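Local coordinates for protein flavocytochrome C3 fumarate reductase (Shewanella frigidimarina, PDB 1QO8) that catalyses the reduction of fumarate to succinate in vitro, essentially in that direction alone, using four covalently bound c-type haems and one FAD per subunit, at residues G194-V204 with G532-L540; S271-N279 with T337-I347. One frame throughout, in Å; residues are numbered along the deposited sequence.

Interaction 1 of 2, residues G194-V204 with G532-L540. With FAD (flavin-adenine dinucleotide), chain G.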
loop_
_atom_site.group_PDB
_atom_site.type_symbol
_atom_site.label_atom_id
_atom_site.label_comp_id
_atom_site.label_asym_id
_atom_site.label_seq_id
_atom_site.Cartn_x
_atom_site.Cartn_y
_atom_site.Cartn_z
ATOM N N GLY A 194 -21.032 2.315 6.448
ATOM C CA GLY A 194 -20.623 0.997 5.873
ATOM C C GLY A 194 -19.104 1.033 5.608
ATOM O O GLY A 194 -18.430 0.048 5.776
ATOM N N GLY A 195 -18.534 2.180 5.239
ATOM C CA GLY A 195 -17.098 2.319 5.043
ATOM C C GLY A 195 -16.240 2.528 6.267
ATOM O O GLY A 195 -15.079 2.974 6.153
ATOM N N ARG A 196 -16.765 2.374 7.481
ATOM C CA ARG A 196 -16.133 2.701 8.756
ATOM C C ARG A 196 -15.698 4.144 8.908
ATOM O O ARG A 196 -14.718 4.452 9.600
ATOM C CB ARG A 196 -14.901 1.840 9.101
ATOM C CG ARG A 196 -15.200 0.340 9.037
ATOM C CD ARG A 196 -13.957 -0.526 9.321
ATOM N NE ARG A 196 -14.274 -1.876 8.809
ATOM C CZ ARG A 196 -13.362 -2.783 8.580
ATOM N NH1 ARG A 196 -12.066 -2.460 8.852
ATOM N NH2 ARG A 196 -13.657 -4.012 8.103
ATOM N N GLN A 197 -16.350 5.089 8.255
ATOM C CA GLN A 197 -16.181 6.505 8.318
ATOM C C GLN A 197 -14.900 6.917 7.590
ATOM O O GLN A 197 -14.562 8.084 7.673
ATOM C CB GLN A 197 -16.280 7.140 9.718
ATOM C CG GLN A 197 -17.606 6.890 10.417
ATOM C CD GLN A 197 -18.807 7.594 9.802
ATOM O OE1 GLN A 197 -19.938 7.118 9.921
ATOM N NE2 GLN A 197 -18.701 8.708 9.123
ATOM N N GLN A 198 -14.365 6.121 6.689
ATOM C CA GLN A 198 -13.110 6.419 5.978
ATOM C C GLN A 198 -13.318 6.951 4.564
ATOM O O GLN A 198 -12.350 7.444 3.928
ATOM C CB GLN A 198 -12.309 5.124 5.985
ATOM C CG GLN A 198 -11.759 4.725 7.369
ATOM C CD GLN A 198 -10.824 5.790 7.900
ATOM O OE1 GLN A 198 -10.064 6.458 7.203
ATOM N NE2 GLN A 198 -10.801 6.127 9.161
ATOM N N ASN A 199 -14.556 6.834 4.063
ATOM C CA ASN A 199 -14.880 7.235 2.718
ATOM C C ASN A 199 -14.600 8.747 2.593
ATOM O O ASN A 199 -14.808 9.449 3.558
ATOM C CB ASN A 199 -16.320 7.088 2.205
ATOM C CG ASN A 199 -17.049 5.840 2.644
ATOM O OD1 ASN A 199 -17.775 5.128 1.907
ATOM N ND2 ASN A 199 -16.962 5.582 3.917
ATOM N N ASP A 200 -14.119 9.164 1.455
ATOM C CA ASP A 200 -14.113 10.554 1.039
ATOM C C ASP A 200 -15.550 11.075 0.901
ATOM O O ASP A 200 -16.286 10.883 -0.094
ATOM C CB ASP A 200 -13.328 10.644 -0.264
ATOM C CG ASP A 200 -13.127 12.081 -0.709
ATOM O OD1 ASP A 200 -13.885 13.007 -0.381
ATOM O OD2 ASP A 200 -12.189 12.407 -1.438
ATOM N N ILE A 201 -15.942 11.856 1.923
ATOM C CA ILE A 201 -17.302 12.344 2.095
ATOM C C ILE A 201 -17.744 13.141 0.888
ATOM O O ILE A 201 -18.944 13.107 0.609
ATOM C CB ILE A 201 -17.546 13.140 3.397
ATOM C CG1 ILE A 201 -18.992 13.559 3.572
ATOM C CG2 ILE A 201 -16.683 14.415 3.429
ATOM C CD1 ILE A 201 -19.986 12.560 4.071
ATOM N N LYS A 202 -16.842 13.799 0.179
ATOM C CA LYS A 202 -17.214 14.514 -1.015
ATOM C C LYS A 202 -17.577 13.574 -2.166
ATOM O O LYS A 202 -18.472 13.886 -2.964
ATOM C CB LYS A 202 -16.088 15.473 -1.451
ATOM C CG LYS A 202 -15.516 16.258 -0.301
ATOM C CD LYS A 202 -14.098 16.749 -0.486
ATOM C CE LYS A 202 -13.123 15.823 -1.194
ATOM N NZ LYS A 202 -11.796 15.850 -0.487
ATOM N N LEU A 203 -16.856 12.442 -2.224
ATOM C CA LEU A 203 -17.174 11.525 -3.346
ATOM C C LEU A 203 -18.524 10.880 -3.038
ATOM O O LEU A 203 -19.376 10.751 -3.923
ATOM C CB LEU A 203 -16.008 10.556 -3.493
ATOM C CG LEU A 203 -14.632 11.097 -3.851
ATOM C CD1 LEU A 203 -13.667 9.920 -4.014
ATOM C CD2 LEU A 203 -14.676 11.932 -5.137
ATOM N N VAL A 204 -18.749 10.548 -1.764
ATOM C CA VAL A 204 -19.981 9.934 -1.302
ATOM C C VAL A 204 -21.198 10.800 -1.569
ATOM O O VAL A 204 -22.248 10.253 -1.951
ATOM C CB VAL A 204 -19.929 9.501 0.177
ATOM C CG1 VAL A 204 -21.173 8.801 0.662
ATOM C CG2 VAL A 204 -18.755 8.508 0.283
ATOM N N GLY A 532 -9.903 4.666 -5.541
ATOM C CA GLY A 532 -10.059 4.343 -4.122
ATOM C C GLY A 532 -10.863 5.414 -3.448
ATOM O O GLY A 532 -11.033 6.475 -4.114
ATOM N N GLY A 533 -11.417 5.442 -2.254
ATOM C CA GLY A 533 -12.123 6.598 -1.758
ATOM C C GLY A 533 -13.641 6.636 -1.777
ATOM O O GLY A 533 -14.259 7.338 -0.945
ATOM N N VAL A 534 -14.383 6.081 -2.692
ATOM C CA VAL A 534 -15.846 6.108 -2.705
ATOM C C VAL A 534 -16.400 5.263 -1.548
ATOM O O VAL A 534 -17.319 5.647 -0.882
ATOM C CB VAL A 534 -16.359 5.602 -4.076
ATOM C CG1 VAL A 534 -17.909 5.637 -4.035
ATOM C CG2 VAL A 534 -15.868 6.557 -5.145
ATOM N N HIS A 535 -15.797 4.112 -1.256
ATOM C CA HIS A 535 -16.240 3.115 -0.337
ATOM C C HIS A 535 -15.479 3.034 0.985
ATOM O O HIS A 535 -15.874 2.253 1.873
ATOM C CB HIS A 535 -16.173 1.711 -0.998
ATOM C CG HIS A 535 -16.928 1.675 -2.283
ATOM N ND1 HIS A 535 -16.292 1.459 -3.508
ATOM C CD2 HIS A 535 -18.255 1.874 -2.543
ATOM C CE1 HIS A 535 -17.193 1.471 -4.474
ATOM N NE2 HIS A 535 -18.379 1.749 -3.913
ATOM N N GLY A 536 -14.523 3.946 1.181
ATOM C CA GLY A 536 -13.682 3.811 2.374
ATOM C C GLY A 536 -13.255 2.396 2.641
ATOM O O GLY A 536 -12.666 1.749 1.751
ATOM N N TYR A 537 -13.400 1.905 3.860
ATOM C CA TYR A 537 -12.879 0.550 4.171
ATOM C C TYR A 537 -13.860 -0.547 3.838
ATOM O O TYR A 537 -13.485 -1.712 4.028
ATOM C CB TYR A 537 -12.462 0.456 5.657
ATOM C CG TYR A 537 -11.243 1.234 6.083
ATOM C CD1 TYR A 537 -10.591 2.111 5.212
ATOM C CD2 TYR A 537 -10.703 1.076 7.365
ATOM C CE1 TYR A 537 -9.457 2.800 5.611
ATOM C CE2 TYR A 537 -9.565 1.766 7.787
ATOM C CZ TYR A 537 -8.945 2.616 6.896
ATOM O OH TYR A 537 -7.812 3.306 7.238
ATOM N N ASN A 538 -15.064 -0.301 3.298
ATOM C CA ASN A 538 -15.930 -1.498 3.042
ATOM C C ASN A 538 -16.991 -1.106 2.057
ATOM O O ASN A 538 -17.738 -0.163 2.361
ATOM C CB ASN A 538 -16.530 -1.984 4.360
ATOM C CG ASN A 538 -17.392 -3.224 4.146
ATOM O OD1 ASN A 538 -16.986 -4.247 3.610
ATOM N ND2 ASN A 538 -18.674 -3.109 4.460
ATOM N N ARG A 539 -17.083 -1.788 0.916
ATOM C CA ARG A 539 -18.107 -1.431 -0.097
ATOM C C ARG A 539 -19.465 -1.977 0.391
ATOM O O ARG A 539 -19.437 -3.172 0.709
ATOM C CB ARG A 539 -17.746 -2.123 -1.425
ATOM C CG ARG A 539 -18.736 -2.080 -2.584
ATOM C CD ARG A 539 -18.513 -3.154 -3.663
ATOM N NE ARG A 539 -18.742 -4.447 -2.966
ATOM C CZ ARG A 539 -19.843 -5.190 -2.933
ATOM N NH1 ARG A 539 -20.854 -4.768 -3.698
ATOM N NH2 ARG A 539 -19.931 -6.269 -2.166
ATOM N N LEU A 540 -20.538 -1.182 0.396
ATOM C CA LEU A 540 -21.884 -1.762 0.442
ATOM C C LEU A 540 -22.452 -2.305 -0.847
ATOM O O LEU A 540 -22.290 -1.761 -1.962
ATOM C CB LEU A 540 -22.834 -0.634 0.955
ATOM C CG LEU A 540 -22.475 -0.109 2.356
ATOM C CD1 LEU A 540 -23.539 0.791 2.966
ATOM C CD2 LEU A 540 -22.311 -1.290 3.329
HETATM P PA FAD G . -14.935 -3.773 -14.546
HETATM O O1A FAD G . -16.383 -4.022 -14.837
HETATM O O2A FAD G . -14.138 -4.764 -14.078
HETATM O O5B FAD G . -14.346 -3.657 -15.999
HETATM C C5B FAD G . -12.953 -3.217 -16.275
HETATM C C4B FAD G . -12.665 -3.457 -17.841
HETATM O O4B FAD G . -11.242 -2.978 -18.003
HETATM C C3B FAD G . -12.562 -4.982 -18.172
HETATM O O3B FAD G . -13.407 -5.524 -19.085
HETATM C C2B FAD G . -11.020 -5.284 -18.226
HETATM O O2B FAD G . -10.634 -6.338 -19.141
HETATM C C1B FAD G . -10.552 -4.007 -18.818
HETATM N N9A FAD G . -9.138 -3.725 -18.540
HETATM C C8A FAD G . -8.419 -3.988 -17.401
HETATM N N7A FAD G . -7.151 -3.713 -17.540
HETATM C C5A FAD G . -7.008 -3.235 -18.839
HETATM C C6A FAD G . -5.847 -2.846 -19.635
HETATM N N6A FAD G . -4.623 -2.830 -19.185
HETATM N N1A FAD G . -6.147 -2.413 -20.885
HETATM C C2A FAD G . -7.406 -2.488 -21.436
HETATM N N3A FAD G . -8.527 -2.855 -20.777
HETATM C C4A FAD G . -8.240 -3.238 -19.503
HETATM N N1 FAD G . -21.396 -4.155 -6.919
HETATM C C2 FAD G . -22.552 -3.567 -6.768
HETATM O O2 FAD G . -22.764 -2.442 -6.453
HETATM N N3 FAD G . -23.789 -4.247 -6.979
HETATM C C4 FAD G . -23.679 -5.578 -7.372
HETATM O O4 FAD G . -24.675 -6.227 -7.520
HETATM C C4X FAD G . -22.373 -6.224 -7.470
HETATM N N5 FAD G . -22.286 -7.526 -7.785
HETATM C C5X FAD G . -21.083 -8.121 -7.960
HETATM C C6 FAD G . -21.065 -9.479 -8.305
HETATM C C7 FAD G . -19.860 -10.110 -8.497
HETATM C C7M FAD G . -19.755 -11.554 -8.869
HETATM C C8 FAD G . -18.651 -9.334 -8.376
HETATM C C8M FAD G . -17.334 -9.993 -8.654
HETATM C C9 FAD G . -18.667 -7.998 -8.070
HETATM C C9A FAD G . -19.860 -7.350 -7.855
HETATM N N10 FAD G . -20.003 -5.993 -7.502
HETATM C C10 FAD G . -21.199 -5.419 -7.306
HETATM C "C1'" FAD G . -18.863 -5.048 -7.727
HETATM C "C2'" FAD G . -19.102 -4.238 -9.046
HETATM O "O2'" FAD G . -19.641 -5.281 -9.926
HETATM C "C3'" FAD G . -17.689 -3.956 -9.613
HETATM O "O3'" FAD G . -16.914 -3.185 -8.685
HETATM C "C4'" FAD G . -17.866 -2.860 -10.718
HETATM O "O4'" FAD G . -18.617 -3.548 -11.764
HETATM C "C5'" FAD G . -16.426 -2.583 -11.279
HETATM O "O5'" FAD G . -16.715 -1.826 -12.615
HETATM P P FAD G . -15.589 -1.209 -13.467
HETATM O O1P FAD G . -16.311 -0.547 -14.618
HETATM O O2P FAD G . -14.850 -0.463 -12.551
HETATM O O3P FAD G . -14.757 -2.350 -13.796
HETATM O O HOH W 1 -7.402 6.193 7.140
#

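Interaction 2 of 2, residues S271-N279 with T337-I347. With FAD (flavin-adenine dinucleotide), chain G.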
loop_
_atom_site.group_PDB
_atom_site.type_symbol
_atom_site.label_atom_id
_atom_site.label_comp_id
_atom_site.label_asym_id
_atom_site.label_seq_id
_atom_site.Cartn_x
_atom_site.Cartn_y
_atom_site.Cartn_z
ATOM N N SER A 271 -6.877 -5.627 -26.707
ATOM C CA SER A 271 -5.980 -4.481 -26.694
ATOM C C SER A 271 -5.701 -4.072 -25.235
ATOM O O SER A 271 -6.503 -3.382 -24.596
ATOM C CB SER A 271 -6.744 -3.313 -27.379
ATOM O OG SER A 271 -6.997 -3.822 -28.694
ATOM N N ARG A 272 -4.578 -4.541 -24.727
ATOM C CA ARG A 272 -4.130 -4.218 -23.394
ATOM C C ARG A 272 -3.214 -2.984 -23.327
ATOM O O ARG A 272 -2.105 -2.910 -23.937
ATOM C CB ARG A 272 -3.380 -5.430 -22.812
ATOM C CG ARG A 272 -2.937 -5.123 -21.382
ATOM C CD ARG A 272 -2.325 -6.426 -20.864
ATOM N NE ARG A 272 -2.267 -6.347 -19.425
ATOM C CZ ARG A 272 -1.517 -7.166 -18.682
ATOM N NH1 ARG A 272 -0.806 -8.133 -19.235
ATOM N NH2 ARG A 272 -1.522 -6.985 -17.360
ATOM N N VAL A 273 -3.707 -2.043 -22.525
ATOM C CA VAL A 273 -2.919 -0.851 -22.265
ATOM C C VAL A 273 -1.836 -1.259 -21.235
ATOM O O VAL A 273 -2.183 -1.940 -20.254
ATOM C CB VAL A 273 -3.756 0.305 -21.718
ATOM C CG1 VAL A 273 -2.784 1.402 -21.217
ATOM C CG2 VAL A 273 -4.706 0.875 -22.766
ATOM N N VAL A 274 -0.587 -0.927 -21.563
ATOM C CA VAL A 274 0.560 -1.330 -20.756
ATOM C C VAL A 274 1.416 -0.224 -20.183
ATOM O O VAL A 274 2.256 -0.379 -19.305
ATOM C CB VAL A 274 1.424 -2.276 -21.571
ATOM C CG1 VAL A 274 0.830 -3.641 -21.817
ATOM C CG2 VAL A 274 1.839 -1.651 -22.946
ATOM N N LYS A 275 1.227 1.048 -20.591
ATOM C CA LYS A 275 1.954 2.162 -20.072
ATOM C C LYS A 275 1.243 3.465 -20.340
ATOM O O LYS A 275 0.589 3.557 -21.372
ATOM C CB LYS A 275 3.346 2.187 -20.797
ATOM C CG LYS A 275 4.271 3.090 -19.973
ATOM C CD LYS A 275 5.685 3.123 -20.535
ATOM C CE LYS A 275 6.595 3.410 -19.334
ATOM N NZ LYS A 275 7.163 4.786 -19.427
ATOM N N LEU A 276 1.212 4.400 -19.444
ATOM C CA LEU A 276 0.698 5.730 -19.747
ATOM C C LEU A 276 1.944 6.562 -20.165
ATOM O O LEU A 276 3.006 6.445 -19.531
ATOM C CB LEU A 276 0.042 6.369 -18.528
ATOM C CG LEU A 276 -1.139 5.596 -17.881
ATOM C CD1 LEU A 276 -1.394 6.066 -16.452
ATOM C CD2 LEU A 276 -2.409 5.735 -18.704
ATOM N N VAL A 277 1.791 7.376 -21.181
ATOM C CA VAL A 277 2.969 8.080 -21.749
ATOM C C VAL A 277 2.849 9.496 -21.212
ATOM O O VAL A 277 1.831 10.160 -21.375
ATOM C CB VAL A 277 2.947 8.122 -23.281
ATOM C CG1 VAL A 277 4.236 8.796 -23.877
ATOM C CG2 VAL A 277 2.773 6.704 -23.798
ATOM N N VAL A 278 3.873 9.932 -20.498
ATOM C CA VAL A 278 3.832 11.328 -19.990
ATOM C C VAL A 278 4.849 12.170 -20.765
ATOM O O VAL A 278 5.914 11.636 -21.115
ATOM C CB VAL A 278 4.155 11.252 -18.489
ATOM C CG1 VAL A 278 4.450 12.606 -17.865
ATOM C CG2 VAL A 278 2.981 10.558 -17.773
ATOM N N ASN A 279 4.566 13.426 -21.074
ATOM C CA ASN A 279 5.535 14.250 -21.836
ATOM C C ASN A 279 6.566 14.799 -20.844
ATOM O O ASN A 279 6.678 14.277 -19.711
ATOM C CB ASN A 279 4.825 15.365 -22.592
ATOM C CG ASN A 279 4.133 16.345 -21.676
ATOM O OD1 ASN A 279 4.263 16.340 -20.467
ATOM N ND2 ASN A 279 3.304 17.277 -22.174
ATOM N N THR A 337 -6.910 -7.394 -12.779
ATOM C CA THR A 337 -5.539 -7.598 -12.427
ATOM C C THR A 337 -4.811 -6.320 -12.002
ATOM O O THR A 337 -3.574 -6.421 -11.886
ATOM C CB THR A 337 -4.727 -8.436 -13.398
ATOM O OG1 THR A 337 -4.623 -7.770 -14.660
ATOM C CG2 THR A 337 -5.374 -9.873 -13.485
ATOM N N GLY A 338 -5.568 -5.262 -11.745
ATOM C CA GLY A 338 -4.978 -4.085 -11.073
ATOM C C GLY A 338 -4.123 -3.228 -12.058
ATOM O O GLY A 338 -3.399 -2.338 -11.574
ATOM N N ASP A 339 -4.294 -3.418 -13.390
ATOM C CA ASP A 339 -3.351 -2.804 -14.316
ATOM C C ASP A 339 -3.401 -1.292 -14.157
ATOM O O ASP A 339 -2.405 -0.564 -14.337
ATOM C CB ASP A 339 -3.720 -3.141 -15.771
ATOM C CG ASP A 339 -3.531 -4.551 -16.185
ATOM O OD1 ASP A 339 -2.846 -5.330 -15.487
ATOM O OD2 ASP A 339 -4.016 -4.971 -17.271
ATOM N N GLY A 340 -4.607 -0.780 -14.055
ATOM C CA GLY A 340 -4.875 0.658 -13.991
ATOM C C GLY A 340 -4.186 1.331 -12.814
ATOM O O GLY A 340 -3.511 2.379 -12.933
ATOM N N VAL A 341 -4.259 0.698 -11.640
ATOM C CA VAL A 341 -3.456 1.038 -10.493
ATOM C C VAL A 341 -1.960 0.898 -10.728
ATOM O O VAL A 341 -1.248 1.791 -10.240
ATOM C CB VAL A 341 -3.842 0.162 -9.244
ATOM C CG1 VAL A 341 -2.742 0.116 -8.197
ATOM C CG2 VAL A 341 -5.169 0.691 -8.609
ATOM N N LEU A 342 -1.428 -0.199 -11.289
ATOM C CA LEU A 342 -0.018 -0.304 -11.529
ATOM C C LEU A 342 0.513 0.783 -12.475
ATOM O O LEU A 342 1.540 1.368 -12.147
ATOM C CB LEU A 342 0.380 -1.657 -12.108
ATOM C CG LEU A 342 0.019 -2.815 -11.132
ATOM C CD1 LEU A 342 0.224 -4.104 -11.914
ATOM C CD2 LEU A 342 0.814 -2.646 -9.830
ATOM N N MET A 343 -0.119 1.067 -13.596
ATOM C CA MET A 343 0.337 2.061 -14.562
ATOM C C MET A 343 0.274 3.470 -13.954
ATOM O O MET A 343 1.091 4.343 -14.244
ATOM C CB MET A 343 -0.587 2.092 -15.821
ATOM C CG MET A 343 -0.229 0.920 -16.705
ATOM S SD MET A 343 -1.207 0.807 -18.212
ATOM C CE MET A 343 -2.900 0.947 -17.774
ATOM N N ALA A 344 -0.725 3.705 -13.118
ATOM C CA ALA A 344 -0.912 4.992 -12.462
ATOM C C ALA A 344 0.189 5.234 -11.431
ATOM O O ALA A 344 0.854 6.301 -11.395
ATOM C CB ALA A 344 -2.294 5.294 -11.910
ATOM N N LYS A 345 0.492 4.267 -10.621
ATOM C CA LYS A 345 1.495 4.291 -9.594
ATOM C C LYS A 345 2.894 4.581 -10.185
ATOM O O LYS A 345 3.620 5.425 -9.719
ATOM C CB LYS A 345 1.539 2.923 -8.886
ATOM C CG LYS A 345 2.288 3.076 -7.552
ATOM C CD LYS A 345 2.739 1.777 -6.898
ATOM C CE LYS A 345 2.826 0.538 -7.751
ATOM N NZ LYS A 345 3.145 -0.748 -7.029
ATOM N N GLU A 346 3.227 3.910 -11.254
ATOM C CA GLU A 346 4.454 3.975 -12.015
ATOM C C GLU A 346 4.720 5.396 -12.530
ATOM O O GLU A 346 5.894 5.709 -12.655
ATOM C CB GLU A 346 4.346 2.965 -13.148
ATOM C CG GLU A 346 5.546 2.689 -14.000
ATOM C CD GLU A 346 5.323 2.025 -15.328
ATOM O OE1 GLU A 346 4.326 1.299 -15.595
ATOM O OE2 GLU A 346 6.221 2.283 -16.210
ATOM N N ILE A 347 3.765 6.257 -12.848
ATOM C CA ILE A 347 4.042 7.606 -13.239
ATOM C C ILE A 347 3.857 8.596 -12.108
ATOM O O ILE A 347 3.961 9.779 -12.420
ATOM C CB ILE A 347 3.231 8.050 -14.491
ATOM C CG1 ILE A 347 1.759 7.979 -14.146
ATOM C CG2 ILE A 347 3.599 7.145 -15.658
ATOM C CD1 ILE A 347 0.783 9.016 -14.599
HETATM P PA FAD G . -14.935 -3.773 -14.546
HETATM O O1A FAD G . -16.383 -4.022 -14.837
HETATM O O2A FAD G . -14.138 -4.764 -14.078
HETATM O O5B FAD G . -14.346 -3.657 -15.999
HETATM C C5B FAD G . -12.953 -3.217 -16.275
HETATM C C4B FAD G . -12.665 -3.457 -17.841
HETATM O O4B FAD G . -11.242 -2.978 -18.003
HETATM C C3B FAD G . -12.562 -4.982 -18.172
HETATM O O3B FAD G . -13.407 -5.524 -19.085
HETATM C C2B FAD G . -11.020 -5.284 -18.226
HETATM O O2B FAD G . -10.634 -6.338 -19.141
HETATM C C1B FAD G . -10.552 -4.007 -18.818
HETATM N N9A FAD G . -9.138 -3.725 -18.540
HETATM C C8A FAD G . -8.419 -3.988 -17.401
HETATM N N7A FAD G . -7.151 -3.713 -17.540
HETATM C C5A FAD G . -7.008 -3.235 -18.839
HETATM C C6A FAD G . -5.847 -2.846 -19.635
HETATM N N6A FAD G . -4.623 -2.830 -19.185
HETATM N N1A FAD G . -6.147 -2.413 -20.885
HETATM C C2A FAD G . -7.406 -2.488 -21.436
HETATM N N3A FAD G . -8.527 -2.855 -20.777
HETATM C C4A FAD G . -8.240 -3.238 -19.503
HETATM N N1 FAD G . -21.396 -4.155 -6.919
HETATM C C2 FAD G . -22.552 -3.567 -6.768
HETATM O O2 FAD G . -22.764 -2.442 -6.453
HETATM N N3 FAD G . -23.789 -4.247 -6.979
HETATM C C4 FAD G . -23.679 -5.578 -7.372
HETATM O O4 FAD G . -24.675 -6.227 -7.520
HETATM C C4X FAD G . -22.373 -6.224 -7.470
HETATM N N5 FAD G . -22.286 -7.526 -7.785
HETATM C C5X FAD G . -21.083 -8.121 -7.960
HETATM C C6 FAD G . -21.065 -9.479 -8.305
HETATM C C7 FAD G . -19.860 -10.110 -8.497
HETATM C C7M FAD G . -19.755 -11.554 -8.869
HETATM C C8 FAD G . -18.651 -9.334 -8.376
HETATM C C8M FAD G . -17.334 -9.993 -8.654
HETATM C C9 FAD G . -18.667 -7.998 -8.070
HETATM C C9A FAD G . -19.860 -7.350 -7.855
HETATM N N10 FAD G . -20.003 -5.993 -7.502
HETATM C C10 FAD G . -21.199 -5.419 -7.306
HETATM C "C1'" FAD G . -18.863 -5.048 -7.727
HETATM C "C2'" FAD G . -19.102 -4.238 -9.046
HETATM O "O2'" FAD G . -19.641 -5.281 -9.926
HETATM C "C3'" FAD G . -17.689 -3.956 -9.613
HETATM O "O3'" FAD G . -16.914 -3.185 -8.685
HETATM C "C4'" FAD G . -17.866 -2.860 -10.718
HETATM O "O4'" FAD G . -18.617 -3.548 -11.764
HETATM C "C5'" FAD G . -16.426 -2.583 -11.279
HETATM O "O5'" FAD G . -16.715 -1.826 -12.615
HETATM P P FAD G . -15.589 -1.209 -13.467
HETATM O O1P FAD G . -16.311 -0.547 -14.618
HETATM O O2P FAD G . -14.850 -0.463 -12.551
HETATM O O3P FAD G . -14.757 -2.350 -13.796
HETATM O O HOH W 2 2.316 3.756 -16.749
#

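Interaction 1 of 2, residues G194-V204 with G532-L540
Tyr-537 lays its ring beneath the side chain of Gln-198, whose CG stands 3.4 Å from the ring centroid and almost on the ring normal, a CH-pi contact. The glutamine chain is bent at its second torsion (chi2 -61°), which carries the amide along the ring toward the phenol end, its plane turned 29° from that of the ring. There a water joins the two polar ends, donating to Gln-198 OE1 and lying 2.9 Å from Tyr-537 OH. Arg-196 comes to the same ring at its edge, NH1 near the ring plane and the guanidinium nearly perpendicular to it; NH1 itself is hydrogen-bonded to Ser-518 of the second subunit.

The backbones meet closely because glycines line both sides. Gly-195 O takes Tyr-537 N at 3.0 Å and Gln-198 N from opposite faces of its carbonyl plane, while a side chain on Gly-536, which has positive phi, would run into Asn-199 N. Farther along, Asp-200 N donates to Gly-533 O at 3.0 Å, and Leu-203 rests its CD1 4.2 Å from Val-534 CG2.

A Schellman motif with Arg-196 at C-prime ends helix 184-194, and Asp-200, accepting from Lys-202 N, is the N-cap of helix 201-220. Segment 194-204 is thus the turn linking these two helices, packed on the loop that brings Arg-539, a probable fumarate-binding residue, to the FAD.

Interaction 2 of 2, residues S271-N279 with T337-I347
Strand 271-278 and helix 339-346 run in nearly the same direction, their axes 30° apart and 7.8 Å at closest approach, with the adenine of FAD held at their N-terminal ends; this is the adenine end of the cofactor site in the FAD-binding domain. The strand lies at the margin of a mixed four-stranded sheet, and a classic beta bulge sets Val-274 and Lys-275 both opposite Val-288 of the neighbouring strand 284-291.

Arg-272 extends along the contact, CG anti to the backbone N (chi1 -178°), and meets Asp-339 side-on: NE donates to OD2 and NH2 to OD1, the latter at 2.8 Å. Both oxygens lie near the guanidinium plane, although the carboxylate is turned 31° from it. Thr-337 OG1 also donates to OD1, from the opposite face to NH2, while OD2 accepts from FAD N6A at 2.9 Å and forms a salt bridge with Lys-152. Putting an alanine in place of Asp-339 removes both carboxylate oxygens, and the Arg-272 guanidinium would probably be freer to turn and the adenine amine left with one acceptor fewer.

Beyond this polar end, the flexible, unbranched Met-343 suits the interface, threading between helix and strand: its SD lies 3.4 Å from Val-273 CG1, and CB touches Leu-276 CG. Branched Ile-347 packs next to it, reaching Leu-276 CD1 and Val-278 CG2. A water accepts from Leu-276 N and donates to Met-343 O. At the strand backbone, Val-273 N donates to FAD N1A at 3.0 Å, and FAD N6A returns a bond to Val-273 O.

How the interactions relate
Both interactions belong to the FAD-binding domain and touch opposite ends of one cofactor molecule: interaction 2 holds the adenine, whereas interaction 1 carries Arg-539 to the flavin. Their centres lie 24 Å apart and their nearest atoms about 7 Å, without touching. Along the chain, interaction 2 is nested within the loop closed by interaction 1, so the order is 194-204, 271-279, 337-347, 532-540. Interaction 1 joins the start of helix 201-220 to the loop before helix 543-563; interaction 2 pairs an outer strand with helix 339-346. Each also reaches the second subunit, chiefly through Arg-196 in interaction 1 and Lys-345 in interaction 2, neither of which touches FAD.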